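Local coordinates for response regulator receiver domain protein (CheY-like) (Methylobacillus flagellatus KT, PDB 3I42) that probably acts as a phosphorylatable receiver domain of two-component signalling, switching its state on phosphorylation, at residues Leu7-Tyr12 with Asp31-Gly36; Lys20-Met25 with Lys105-Ala110; Ser35-Leu40 with Leu57-Gly62; Ser61-Val66 with Lys93-Leu98; Val81-Phe86 with Phe101-Pro106. All coordinates share one frame; numbering follows the deposited sequence.

In the fold
The five contacts sample one alternating alpha/beta receiver domain with a five-stranded parallel sheet. Contacts 1 and 5 are strand pairs at its two edges, 28-33 on 4-9 and 101-104 on 79-84, their centres about 14 Å apart. Contact 3, sharing S35 and G36 with contact 1, joins helix 36-45 to the loop after strand 50-54; that loop runs into helix 62-71, which contact 4 packs on helix 93-98. Contact 2 spans the longest stretch of the five contacts, enclosing contacts 3 and 4, and shares K105 and P106 with contact 5. Contacts 1 and 5 thus bring E10 and K105 to D54, the predicted phosphorylation site, while contacts 4 and 5 both touch the second subunit.

Contact 1 of 5, residues Leu7-Tyr12 with Asp31-Gly36; sequences LIVEDY and DYVMSG
V9 and V33 meet on one face of two neighbouring parallel strands, their CG2 methyls 3.9 Å apart. L7 reaches the same valine from one step back, its CD1 lying 4.1 Å from V33 CG2 and its side chain crossing V33 at about a right angle. With chi1 at 176°, CG of L7 sits beside its own carbonyl carbon, from where CD1 can lean toward the partner strand. Helix 36-45 closes over this face, with A42 and M43 against L7 and A39 against V9. The backbones beneath are firmly stitched: I8 N donates to D31 O at 2.7 Å, V33 N donates to I8 O at 2.9 Å, and E10 N donates to V33 O at 3.1 Å. On the other face I8 CB and Y32 CB lie 3.8 Å apart, and the tyrosine ring leads away from the strand to be met by Q13 and A16 of helix 13-25.

Strand 4-9, helix 13-25 and strand 28-33 form a beta-alpha-beta unit of the receiver fold, and the contact is the pairing of its two strands. E10, just after the first strand, is consistent with the metal-binding acidic pocket of receiver domains.

Past V33 the backbones stay close but the side chains open to solvent. M34 is exposed, with CG against E10 O at 3.2 Å and its chain bent at chi3, while D11 sets its CB against M34 O. The E10 side chain turns away from the pair; its OE2 accepts from Y12 N at 2.6 Å, on the anti side of the carboxylate, and its OE1 lies close to the like-charged D54.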
# COMPACT_ATOMS: atom_id res chain seq x y z
N LEU A 7 -10.88 -16.02 3.86
CA LEU A 7 -10.12 -17.15 3.37
C LEU A 7 -8.69 -16.96 3.82
O LEU A 7 -8.09 -15.91 3.62
CB LEU A 7 -10.20 -17.27 1.84
CG LEU A 7 -9.35 -18.39 1.18
CD1 LEU A 7 -10.00 -19.75 1.31
CD2 LEU A 7 -9.08 -18.11 -0.31
N ILE A 8 -8.16 -18.00 4.43
CA ILE A 8 -6.79 -18.00 4.85
C ILE A 8 -5.99 -18.92 3.94
O ILE A 8 -6.36 -20.07 3.73
CB ILE A 8 -6.67 -18.53 6.30
CG1 ILE A 8 -7.40 -17.60 7.26
CG2 ILE A 8 -5.22 -18.69 6.71
CD1 ILE A 8 -7.86 -18.39 8.55
N VAL A 9 -4.87 -18.40 3.43
CA VAL A 9 -3.98 -19.19 2.58
C VAL A 9 -2.64 -19.39 3.27
O VAL A 9 -1.82 -18.46 3.38
CB VAL A 9 -3.77 -18.55 1.17
CG1 VAL A 9 -2.91 -19.48 0.31
CG2 VAL A 9 -5.13 -18.25 0.49
N GLU A 10 -2.40 -20.62 3.68
CA GLU A 10 -1.32 -20.89 4.60
C GLU A 10 -1.12 -22.39 4.59
O GLU A 10 -2.10 -23.14 4.75
CB GLU A 10 -1.72 -20.40 6.02
CG GLU A 10 -0.96 -21.02 7.17
CD GLU A 10 0.55 -20.87 7.05
OE1 GLU A 10 1.01 -19.73 6.85
OE2 GLU A 10 1.27 -21.90 7.15
N ASP A 11 0.12 -22.83 4.40
CA ASP A 11 0.40 -24.26 4.22
C ASP A 11 0.59 -25.08 5.49
O ASP A 11 0.48 -26.32 5.42
CB ASP A 11 1.59 -24.49 3.30
CG ASP A 11 2.80 -23.72 3.73
OD1 ASP A 11 2.68 -22.50 4.00
OD2 ASP A 11 3.89 -24.34 3.78
N TYR A 12 0.87 -24.43 6.62
CA TYR A 12 1.04 -25.13 7.89
C TYR A 12 -0.29 -25.29 8.61
O TYR A 12 -0.86 -24.32 9.08
CB TYR A 12 2.06 -24.39 8.78
CG TYR A 12 2.37 -25.14 10.08
CD1 TYR A 12 2.38 -26.54 10.11
CD2 TYR A 12 2.65 -24.45 11.26
CE1 TYR A 12 2.64 -27.23 11.29
CE2 TYR A 12 2.93 -25.13 12.44
CZ TYR A 12 2.92 -26.52 12.45
OH TYR A 12 3.19 -27.19 13.61
N ASP A 31 -12.38 -20.00 6.30
CA ASP A 31 -11.81 -21.25 5.77
C ASP A 31 -10.33 -21.06 5.54
O ASP A 31 -9.85 -19.94 5.38
CB ASP A 31 -12.41 -21.64 4.41
CG ASP A 31 -13.93 -21.52 4.36
OD1 ASP A 31 -14.57 -21.63 5.42
OD2 ASP A 31 -14.48 -21.32 3.25
N TYR A 32 -9.63 -22.16 5.47
CA TYR A 32 -8.26 -22.09 5.08
C TYR A 32 -7.98 -23.11 3.97
O TYR A 32 -8.64 -24.15 3.89
CB TYR A 32 -7.33 -22.28 6.28
CG TYR A 32 -7.19 -23.68 6.86
CD1 TYR A 32 -6.28 -24.60 6.31
CD2 TYR A 32 -7.91 -24.07 8.02
CE1 TYR A 32 -6.13 -25.88 6.85
CE2 TYR A 32 -7.78 -25.35 8.57
CZ TYR A 32 -6.88 -26.25 7.98
OH TYR A 32 -6.71 -27.51 8.51
N VAL A 33 -7.01 -22.79 3.13
CA VAL A 33 -6.51 -23.72 2.16
C VAL A 33 -5.01 -23.66 2.29
O VAL A 33 -4.48 -22.71 2.85
CB VAL A 33 -6.95 -23.33 0.72
CG1 VAL A 33 -8.41 -23.60 0.55
CG2 VAL A 33 -6.64 -21.88 0.45
N MET A 34 -4.32 -24.66 1.77
CA MET A 34 -2.88 -24.79 2.04
C MET A 34 -1.97 -24.58 0.81
O MET A 34 -0.76 -24.82 0.88
CB MET A 34 -2.59 -26.11 2.78
CG MET A 34 -3.10 -26.15 4.25
SD MET A 34 -2.95 -27.79 5.11
CE MET A 34 -4.37 -28.64 4.43
N SER A 35 -2.53 -24.10 -0.30
CA SER A 35 -1.74 -23.83 -1.52
C SER A 35 -2.40 -22.78 -2.38
O SER A 35 -3.62 -22.53 -2.26
CB SER A 35 -1.56 -25.12 -2.36
OG SER A 35 -2.82 -25.60 -2.82
N GLY A 36 -1.61 -22.17 -3.26
CA GLY A 36 -2.13 -21.23 -4.26
C GLY A 36 -3.22 -21.86 -5.11
O GLY A 36 -4.28 -21.28 -5.29

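Contact 2 of 5, residues Lys20-Met25 with Lys105-Ala110; sequences KELLEM and KPIDIA
L22 and I109 meet in a join that is apolar throughout: no hydrogen bond crosses between the segments, although the contact lies at the surface. I109 CD1 comes within 3.6 Å of L22 CD2, and the two side chains cross obliquely. L22 is the central group of the contact, and its fork divides the work. While CD2 rests on I109, CD1 reaches back over the loop, 3.9 Å from I107 O and 3.9 Å from D108 CA, with I107 CG2 a little farther off at 4.2 Å. CG of L22 stands anti to the carbonyl carbon (chi1 -61°), which sends the fork across to the loop. M25, one turn further along the helix, brings SD to 4.0 Å from I109 CD1; the closer approach modelled for its CE is doubtful, and with it the exact pose of the I109 end.

An alanine in place of L22 would remove both methyls and is likely to leave I109 and the loop at I107 without their cover from helix 13-25. L112 of helix 109-119 touches both L22 and I107, continuing the apolar patch along that helix. D108 is the N-cap of the same helix, its OD1 accepting from a backbone N in the first turn.

The loop reaches this cap by way of the K105-P106 peptide bond, which is cis. A lysine followed by a cis proline, leading from the last strand into the last helix, is a hallmark of the receiver domain.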
# COMPACT_ATOMS: atom_id res chain seq x y z
N LYS A 20 -7.39 -19.18 11.99
CA LYS A 20 -8.82 -19.34 11.86
C LYS A 20 -9.59 -19.13 13.20
O LYS A 20 -10.70 -18.56 13.21
CB LYS A 20 -9.06 -20.72 11.27
CG LYS A 20 -10.50 -21.16 11.14
CD LYS A 20 -10.44 -22.66 10.89
CE LYS A 20 -11.66 -23.22 10.20
NZ LYS A 20 -12.85 -23.22 11.09
N GLU A 21 -9.00 -19.59 14.30
CA GLU A 21 -9.56 -19.37 15.66
C GLU A 21 -9.62 -17.89 16.00
O GLU A 21 -10.63 -17.39 16.49
CB GLU A 21 -8.65 -20.02 16.70
CG GLU A 21 -8.76 -21.53 16.85
CD GLU A 21 -8.08 -22.01 18.16
OE1 GLU A 21 -6.97 -22.63 18.09
OE2 GLU A 21 -8.65 -21.73 19.25
N LEU A 22 -8.53 -17.19 15.73
CA LEU A 22 -8.50 -15.77 16.02
C LEU A 22 -9.56 -15.02 15.24
O LEU A 22 -10.25 -14.17 15.83
CB LEU A 22 -7.12 -15.20 15.70
CG LEU A 22 -5.86 -15.69 16.41
CD1 LEU A 22 -4.64 -14.94 15.88
CD2 LEU A 22 -5.96 -15.59 17.95
N LEU A 23 -9.67 -15.28 13.93
CA LEU A 23 -10.64 -14.58 13.09
C LEU A 23 -12.05 -14.84 13.64
O LEU A 23 -12.88 -13.93 13.71
CB LEU A 23 -10.56 -15.04 11.62
CG LEU A 23 -9.32 -14.61 10.82
CD1 LEU A 23 -9.32 -15.20 9.45
CD2 LEU A 23 -9.27 -13.11 10.70
N GLU A 24 -12.30 -16.09 14.00
CA GLU A 24 -13.59 -16.47 14.56
C GLU A 24 -13.91 -15.78 15.90
O GLU A 24 -15.01 -15.29 16.11
CB GLU A 24 -13.66 -17.98 14.71
CG GLU A 24 -13.84 -18.67 13.37
CD GLU A 24 -13.86 -20.18 13.50
OE1 GLU A 24 -13.32 -20.72 14.52
OE2 GLU A 24 -14.42 -20.85 12.59
N MET A 25 -12.92 -15.69 16.77
CA MET A 25 -13.09 -14.92 18.00
C MET A 25 -13.45 -13.47 17.72
O MET A 25 -14.03 -12.80 18.57
CB MET A 25 -11.82 -14.97 18.83
CG MET A 25 -11.67 -16.21 19.70
SD MET A 25 -10.21 -15.98 20.75
CE MET A 25 -10.36 -14.26 21.07
N LYS A 105 4.04 -11.56 10.89
CA LYS A 105 4.04 -12.66 11.89
C LYS A 105 4.91 -12.31 13.13
O LYS A 105 5.91 -11.61 13.00
CB LYS A 105 4.50 -13.98 11.30
CG LYS A 105 3.57 -14.55 10.26
CD LYS A 105 4.31 -15.59 9.46
CE LYS A 105 3.79 -15.72 8.04
NZ LYS A 105 4.62 -16.65 7.24
N PRO A 106 4.51 -12.80 14.32
CA PRO A 106 3.35 -13.65 14.57
C PRO A 106 2.04 -12.84 14.62
O PRO A 106 2.05 -11.68 15.03
CB PRO A 106 3.66 -14.23 15.93
CG PRO A 106 4.38 -13.12 16.63
CD PRO A 106 5.20 -12.42 15.57
N ILE A 107 0.95 -13.44 14.15
CA ILE A 107 -0.35 -12.77 14.11
C ILE A 107 -1.03 -12.83 15.47
O ILE A 107 -0.95 -13.83 16.19
CB ILE A 107 -1.28 -13.39 13.00
CG1 ILE A 107 -0.66 -13.29 11.59
CG2 ILE A 107 -2.64 -12.71 12.97
CD1 ILE A 107 -0.14 -11.90 11.21
N ASP A 108 -1.74 -11.77 15.83
CA ASP A 108 -2.56 -11.79 17.04
C ASP A 108 -3.79 -10.92 16.87
O ASP A 108 -3.88 -10.14 15.92
CB ASP A 108 -1.72 -11.40 18.28
CG ASP A 108 -1.18 -9.98 18.22
OD1 ASP A 108 -1.60 -9.18 17.36
OD2 ASP A 108 -0.32 -9.65 19.07
N ILE A 109 -4.74 -11.05 17.80
CA ILE A 109 -6.02 -10.35 17.72
C ILE A 109 -5.90 -8.84 17.60
O ILE A 109 -6.76 -8.19 16.99
CB ILE A 109 -6.94 -10.77 18.91
CG1 ILE A 109 -7.81 -11.94 18.47
CG2 ILE A 109 -7.80 -9.62 19.42
CD1 ILE A 109 -7.89 -13.03 19.48
N ALA A 110 -4.84 -8.27 18.17
CA ALA A 110 -4.67 -6.80 18.20
C ALA A 110 -4.31 -6.26 16.83
O ALA A 110 -4.68 -5.14 16.47
CB ALA A 110 -3.59 -6.40 19.20

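Contact 3 of 5, residues Ser35-Leu40 with Leu57-Gly62; sequences SGTDAL and LPDTSG
L57 comes first in 57-62, and its CD1 lies 4.5 Å from G36 N. P58 follows, its CD lying 4.4 Å from S35 CA, a loose contact near the solvent.

D59 carries the polar grip. Its CG sits between its own backbone N and carbonyl carbon (chi1 52°), which presents the carboxylate to the first turn of helix 36-45. OD1 takes G36 N at 2.9 Å and OD2 takes T37 N at 3.0 Å, each through its syn lone pair, the side facing the other oxygen. T37 OG1 adds a third bond to OD2 at 2.7 Å, arriving nearly along the C-O axis; chi1 of T37 is -28°, off a staggered value, perhaps because of this bond. The helix N-terminus, through these two amides, would probably favour the negative charge of D59. S35 is the N-cap of the same helix, and its OG accepts from D38 N at 3.2 Å, while its CB lies against the aspartate.

In the receiver fold this loop follows strand 50-54, whose last residue is the predicted phosphorylation site D54, and leads into helix 62-71.

T60 comes next, with CG2 3.9 Å from G36 CA; a CB on G36 would clash with that methyl. T60 OG1 turns along its own chain instead, donating to S61 O in the carbonyl plane on a lone pair. At S61 and G62 the loop gives way to helix 62-71, whose L65 packs on both A39 and L57.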
# COMPACT_ATOMS: atom_id res chain seq x y z
N SER A 35 -2.53 -24.10 -0.30
CA SER A 35 -1.74 -23.83 -1.52
C SER A 35 -2.40 -22.78 -2.38
O SER A 35 -3.62 -22.53 -2.26
CB SER A 35 -1.56 -25.12 -2.36
OG SER A 35 -2.82 -25.60 -2.82
N GLY A 36 -1.61 -22.17 -3.26
CA GLY A 36 -2.13 -21.23 -4.26
C GLY A 36 -3.22 -21.86 -5.11
O GLY A 36 -4.28 -21.28 -5.29
N THR A 37 -2.97 -23.08 -5.62
CA THR A 37 -3.97 -23.81 -6.45
C THR A 37 -5.31 -23.94 -5.75
O THR A 37 -6.36 -23.69 -6.35
CB THR A 37 -3.52 -25.26 -6.74
OG1 THR A 37 -2.10 -25.30 -6.74
CG2 THR A 37 -4.04 -25.74 -8.10
N ASP A 38 -5.27 -24.34 -4.48
CA ASP A 38 -6.50 -24.52 -3.72
C ASP A 38 -7.23 -23.21 -3.50
O ASP A 38 -8.47 -23.16 -3.58
CB ASP A 38 -6.23 -25.27 -2.42
CG ASP A 38 -6.09 -26.77 -2.64
OD1 ASP A 38 -6.16 -27.23 -3.81
OD2 ASP A 38 -5.92 -27.50 -1.64
N ALA A 39 -6.44 -22.14 -3.29
CA ALA A 39 -6.99 -20.78 -3.17
C ALA A 39 -7.77 -20.35 -4.42
O ALA A 39 -8.90 -19.85 -4.32
CB ALA A 39 -5.89 -19.77 -2.86
N LEU A 40 -7.14 -20.51 -5.59
CA LEU A 40 -7.82 -20.31 -6.88
C LEU A 40 -9.10 -21.12 -6.99
O LEU A 40 -10.13 -20.56 -7.30
CB LEU A 40 -6.90 -20.63 -8.05
CG LEU A 40 -5.90 -19.49 -8.26
CD1 LEU A 40 -4.64 -19.99 -8.98
CD2 LEU A 40 -6.53 -18.33 -9.02
N LEU A 57 4.58 -19.57 -0.08
CA LEU A 57 3.66 -20.68 -0.26
C LEU A 57 4.37 -21.86 -0.93
O LEU A 57 5.44 -21.67 -1.50
CB LEU A 57 2.44 -20.21 -1.04
CG LEU A 57 1.45 -19.37 -0.25
CD1 LEU A 57 0.46 -18.73 -1.22
CD2 LEU A 57 0.72 -20.25 0.79
N PRO A 58 3.81 -23.09 -0.82
CA PRO A 58 4.59 -24.16 -1.41
C PRO A 58 4.72 -24.00 -2.95
O PRO A 58 5.83 -24.15 -3.49
CB PRO A 58 3.79 -25.43 -1.05
CG PRO A 58 2.69 -24.98 -0.09
CD PRO A 58 2.51 -23.54 -0.28
N ASP A 59 3.62 -23.66 -3.63
CA ASP A 59 3.55 -23.69 -5.10
C ASP A 59 3.67 -22.32 -5.80
O ASP A 59 3.46 -22.23 -7.02
CB ASP A 59 2.23 -24.36 -5.54
CG ASP A 59 1.00 -23.72 -4.87
OD1 ASP A 59 1.14 -22.99 -3.84
OD2 ASP A 59 -0.13 -23.96 -5.37
N THR A 60 3.97 -21.26 -5.04
CA THR A 60 3.87 -19.90 -5.59
C THR A 60 4.32 -18.89 -4.57
O THR A 60 4.39 -19.21 -3.39
CB THR A 60 2.39 -19.56 -6.04
OG1 THR A 60 2.34 -18.25 -6.61
CG2 THR A 60 1.37 -19.65 -4.84
N SER A 61 4.64 -17.67 -5.01
CA SER A 61 4.81 -16.56 -4.07
C SER A 61 3.44 -15.97 -3.74
O SER A 61 2.48 -16.16 -4.49
CB SER A 61 5.73 -15.46 -4.62
OG SER A 61 5.07 -14.68 -5.60
N GLY A 62 3.32 -15.30 -2.60
CA GLY A 62 2.06 -14.65 -2.24
C GLY A 62 1.73 -13.57 -3.25
O GLY A 62 0.57 -13.39 -3.66

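Contact 4 of 5, residues Ser61-Val66 with Lys93-Leu98; sequences SGLALV and KEACEL
L63 and L98 cross at about a right angle, their CD1 methyls 3.6 Å apart. With CG of L63 placed beside its own carbonyl carbon (chi1 180°), the side chain projects across the gap between the helices, so that CD1 also comes 3.8 Å from A95 N and 4.3 Å from A95 CB. The other methyl, CD2, passes at about a right angle to E94 and lies 3.8 Å from its OE1. The same oxygen makes a salt bridge with K67, one turn on in helix 62-71, so the leucine packs beside a charge that is already paired.

V66, one turn later in helix 62-71, approaches L98 obliquely: CG1 lies 4.0 Å from L98 CB, and CG2 lies 3.8 Å from L98 O. The same carbonyl accepts from R70 NH2, which ties the end of helix 93-98 to the next turn of its neighbour. The two helix segments run at 41° to each other with axes 10.4 Å apart, a separation filled by these leucines and the valine. S61 is the N-cap of helix 62-71, its OG accepting from A64 N at 2.9 Å.

K93 and E97 form a salt bridge along helix 93-98, away from L63. C96 makes a disulfide with C96 of the second subunit, so this helix also lies at the interface between the subunits. In chain order, helix 93-98 connects strand 79-84 to strand 101-104, and helix 62-71 leads to 79-84, with F99 touching V66 just past the contact.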
# COMPACT_ATOMS: atom_id res chain seq x y z
N SER A 61 4.64 -17.67 -5.01
CA SER A 61 4.81 -16.56 -4.07
C SER A 61 3.44 -15.97 -3.74
O SER A 61 2.48 -16.16 -4.49
CB SER A 61 5.73 -15.46 -4.62
OG SER A 61 5.07 -14.68 -5.60
N GLY A 62 3.32 -15.30 -2.60
CA GLY A 62 2.06 -14.65 -2.24
C GLY A 62 1.73 -13.57 -3.25
O GLY A 62 0.57 -13.39 -3.66
N LEU A 63 2.76 -12.86 -3.68
CA LEU A 63 2.59 -11.82 -4.69
C LEU A 63 2.05 -12.33 -6.04
O LEU A 63 1.12 -11.76 -6.59
CB LEU A 63 3.89 -11.04 -4.90
CG LEU A 63 3.65 -9.95 -5.97
CD1 LEU A 63 3.01 -8.72 -5.35
CD2 LEU A 63 4.96 -9.59 -6.75
N ALA A 64 2.64 -13.39 -6.58
CA ALA A 64 2.14 -13.95 -7.82
C ALA A 64 0.70 -14.46 -7.60
O ALA A 64 -0.15 -14.35 -8.48
CB ALA A 64 3.05 -15.07 -8.32
N LEU A 65 0.40 -14.98 -6.42
CA LEU A 65 -0.97 -15.46 -6.17
C LEU A 65 -2.01 -14.33 -6.13
O LEU A 65 -3.09 -14.47 -6.68
CB LEU A 65 -1.07 -16.32 -4.90
CG LEU A 65 -2.48 -16.84 -4.61
CD1 LEU A 65 -2.97 -17.83 -5.70
CD2 LEU A 65 -2.49 -17.54 -3.27
N VAL A 66 -1.70 -13.21 -5.49
CA VAL A 66 -2.73 -12.17 -5.35
C VAL A 66 -3.08 -11.57 -6.74
O VAL A 66 -4.23 -11.24 -7.00
CB VAL A 66 -2.35 -11.08 -4.33
CG1 VAL A 66 -1.27 -10.22 -4.86
CG2 VAL A 66 -3.57 -10.22 -3.97
N LYS A 93 7.52 -2.67 -4.10
CA LYS A 93 6.59 -1.76 -4.77
C LYS A 93 5.24 -2.38 -5.18
O LYS A 93 4.19 -1.79 -4.93
CB LYS A 93 7.30 -1.19 -6.00
CG LYS A 93 6.48 -0.20 -6.74
CD LYS A 93 7.28 0.35 -7.88
CE LYS A 93 6.43 1.35 -8.62
NZ LYS A 93 5.22 0.69 -9.17
N GLU A 94 5.29 -3.54 -5.84
CA GLU A 94 4.09 -4.26 -6.31
C GLU A 94 3.26 -4.82 -5.15
O GLU A 94 2.04 -4.83 -5.23
CB GLU A 94 4.47 -5.39 -7.29
CG GLU A 94 4.52 -4.97 -8.76
CD GLU A 94 4.09 -6.10 -9.72
OE1 GLU A 94 4.75 -7.18 -9.68
OE2 GLU A 94 3.10 -5.90 -10.49
N ALA A 95 3.92 -5.28 -4.10
CA ALA A 95 3.21 -5.75 -2.89
C ALA A 95 2.43 -4.63 -2.21
O ALA A 95 1.27 -4.78 -1.88
CB ALA A 95 4.18 -6.41 -1.92
N CYS A 96 3.07 -3.48 -2.03
CA CYS A 96 2.37 -2.26 -1.63
C CYS A 96 1.15 -1.97 -2.51
O CYS A 96 0.06 -1.63 -2.00
CB CYS A 96 3.34 -1.08 -1.66
SG CYS A 96 4.64 -1.12 -0.39
N GLU A 97 1.29 -2.17 -3.82
CA GLU A 97 0.19 -1.81 -4.73
C GLU A 97 -0.94 -2.82 -4.73
O GLU A 97 -2.10 -2.43 -4.82
CB GLU A 97 0.73 -1.57 -6.13
CG GLU A 97 1.69 -0.38 -6.19
CD GLU A 97 2.37 -0.22 -7.52
OE1 GLU A 97 2.52 -1.23 -8.21
OE2 GLU A 97 2.75 0.93 -7.87
N LEU A 98 -0.61 -4.10 -4.64
CA LEU A 98 -1.59 -5.18 -4.87
C LEU A 98 -2.28 -5.74 -3.62
O LEU A 98 -3.30 -6.45 -3.73
CB LEU A 98 -0.92 -6.33 -5.62
CG LEU A 98 -0.59 -6.11 -7.09
CD1 LEU A 98 0.62 -6.94 -7.44
CD2 LEU A 98 -1.79 -6.49 -7.95

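Contact 5 of 5, residues Val81-Phe86 with Phe101-Pro106; sequences VAVSGF and FYLEKP
The beta-alpha-beta unit made of strand 79-84, helix 93-98 and strand 101-104 brings V81-S84 alongside F101-E104 as parallel neighbours, and ends at the probable active site of the receiver domain. The backbones alternate bonds: A82 N donates to F101 O at 3.0 Å, L103 N to A82 O at 2.8 Å, and S84 N to L103 O at 3.0 Å. K105 N then donates to S84 O at 2.8 Å, beyond the last bridged pair.

On the face with V81, V83 and L103, the leucine CD1 sits between two valines, 3.8 Å from V81 CG1 and 4.0 Å from V83 CG2. V83 and L103 lie side by side, whereas V81 meets L103 obliquely. The other face carries S84 and Y102, probably the counterparts of the Ser/Thr and aromatic switch residues of CheY. S84 OG accepts from F86 N at 2.8 Å, forming an ST turn.

K105 runs extended beyond CG and crosses V83 at about a right angle, its CE 3.7 Å from V83 CG1, before NZ makes a salt bridge with D54. A methionine in its place would probably leave D54 without the salt bridge from NZ.

Strand 79-84 bonds on its far edge to strand 50-54, while 101-104 is one of the two outermost strands in the chain. Helix 109-119 covers L103 through L112 and I115; on the opposite face Y102 OH hydrogen-bonds to C96 O of its own chain, and the tyrosine packs on C96 of the second subunit.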
# COMPACT_ATOMS: atom_id res chain seq x y z
N VAL A 81 -4.86 -9.36 2.10
CA VAL A 81 -3.96 -9.04 3.20
C VAL A 81 -2.70 -9.87 3.04
O VAL A 81 -2.80 -11.09 2.91
CB VAL A 81 -4.60 -9.42 4.58
CG1 VAL A 81 -3.79 -8.85 5.73
CG2 VAL A 81 -6.05 -8.96 4.65
N ALA A 82 -1.53 -9.24 3.05
CA ALA A 82 -0.25 -9.93 2.99
C ALA A 82 0.17 -10.31 4.39
O ALA A 82 0.14 -9.48 5.29
CB ALA A 82 0.83 -9.03 2.42
N VAL A 83 0.63 -11.53 4.56
CA VAL A 83 1.06 -11.97 5.86
C VAL A 83 2.51 -12.40 5.71
O VAL A 83 2.80 -13.37 5.02
CB VAL A 83 0.20 -13.15 6.36
CG1 VAL A 83 0.76 -13.72 7.65
CG2 VAL A 83 -1.28 -12.71 6.50
N SER A 84 3.41 -11.63 6.31
CA SER A 84 4.82 -11.85 6.09
C SER A 84 5.56 -12.02 7.39
O SER A 84 5.20 -11.41 8.39
CB SER A 84 5.41 -10.66 5.35
OG SER A 84 6.82 -10.87 5.13
N GLY A 85 6.63 -12.80 7.37
CA GLY A 85 7.59 -12.79 8.47
C GLY A 85 8.51 -11.57 8.45
O GLY A 85 9.07 -11.19 9.48
N PHE A 86 8.66 -10.94 7.28
CA PHE A 86 9.72 -9.93 7.09
C PHE A 86 9.30 -8.49 6.70
O PHE A 86 8.66 -8.24 5.69
CB PHE A 86 10.78 -10.50 6.14
CG PHE A 86 11.51 -11.68 6.72
CD1 PHE A 86 11.16 -12.97 6.35
CD2 PHE A 86 12.50 -11.48 7.69
CE1 PHE A 86 11.81 -14.07 6.91
CE2 PHE A 86 13.16 -12.56 8.26
CZ PHE A 86 12.82 -13.86 7.87
N PHE A 101 -3.98 -4.62 2.88
CA PHE A 101 -3.54 -4.59 4.27
C PHE A 101 -2.36 -5.52 4.42
O PHE A 101 -2.14 -6.41 3.62
CB PHE A 101 -4.66 -5.02 5.26
CG PHE A 101 -5.96 -4.28 5.09
CD1 PHE A 101 -6.18 -3.06 5.72
CD2 PHE A 101 -6.97 -4.80 4.29
CE1 PHE A 101 -7.37 -2.38 5.53
CE2 PHE A 101 -8.18 -4.12 4.12
CZ PHE A 101 -8.38 -2.92 4.73
N TYR A 102 -1.58 -5.30 5.46
CA TYR A 102 -0.34 -6.00 5.62
C TYR A 102 -0.24 -6.39 7.09
O TYR A 102 -0.55 -5.59 7.95
CB TYR A 102 0.84 -5.11 5.16
CG TYR A 102 0.54 -4.25 3.93
CD1 TYR A 102 0.90 -4.68 2.61
CD2 TYR A 102 -0.11 -3.03 4.06
CE1 TYR A 102 0.60 -3.86 1.46
CE2 TYR A 102 -0.43 -2.24 2.94
CZ TYR A 102 -0.07 -2.66 1.66
OH TYR A 102 -0.39 -1.84 0.60
N LEU A 103 0.15 -7.64 7.35
CA LEU A 103 0.33 -8.22 8.68
C LEU A 103 1.73 -8.78 8.78
O LEU A 103 2.27 -9.31 7.81
CB LEU A 103 -0.65 -9.39 8.87
CG LEU A 103 -2.07 -9.02 9.24
CD1 LEU A 103 -2.94 -10.26 9.20
CD2 LEU A 103 -2.08 -8.39 10.64
N GLU A 104 2.33 -8.66 9.95
CA GLU A 104 3.64 -9.26 10.15
C GLU A 104 3.47 -10.39 11.16
O GLU A 104 2.80 -10.21 12.17
CB GLU A 104 4.58 -8.19 10.69
CG GLU A 104 6.04 -8.45 10.50
CD GLU A 104 6.87 -7.36 11.14
OE1 GLU A 104 6.51 -6.17 11.02
OE2 GLU A 104 7.88 -7.70 11.79
N LYS A 105 4.04 -11.56 10.89
CA LYS A 105 4.04 -12.66 11.89
C LYS A 105 4.91 -12.31 13.13
O LYS A 105 5.91 -11.61 13.00
CB LYS A 105 4.50 -13.98 11.30
CG LYS A 105 3.57 -14.55 10.26
CD LYS A 105 4.31 -15.59 9.46
CE LYS A 105 3.79 -15.72 8.04
NZ LYS A 105 4.62 -16.65 7.24
N PRO A 106 4.51 -12.80 14.32
CA PRO A 106 3.35 -13.65 14.57
C PRO A 106 2.04 -12.84 14.62
O PRO A 106 2.05 -11.68 15.03
CB PRO A 106 3.66 -14.23 15.93
CG PRO A 106 4.38 -13.12 16.63
CD PRO A 106 5.20 -12.42 15.57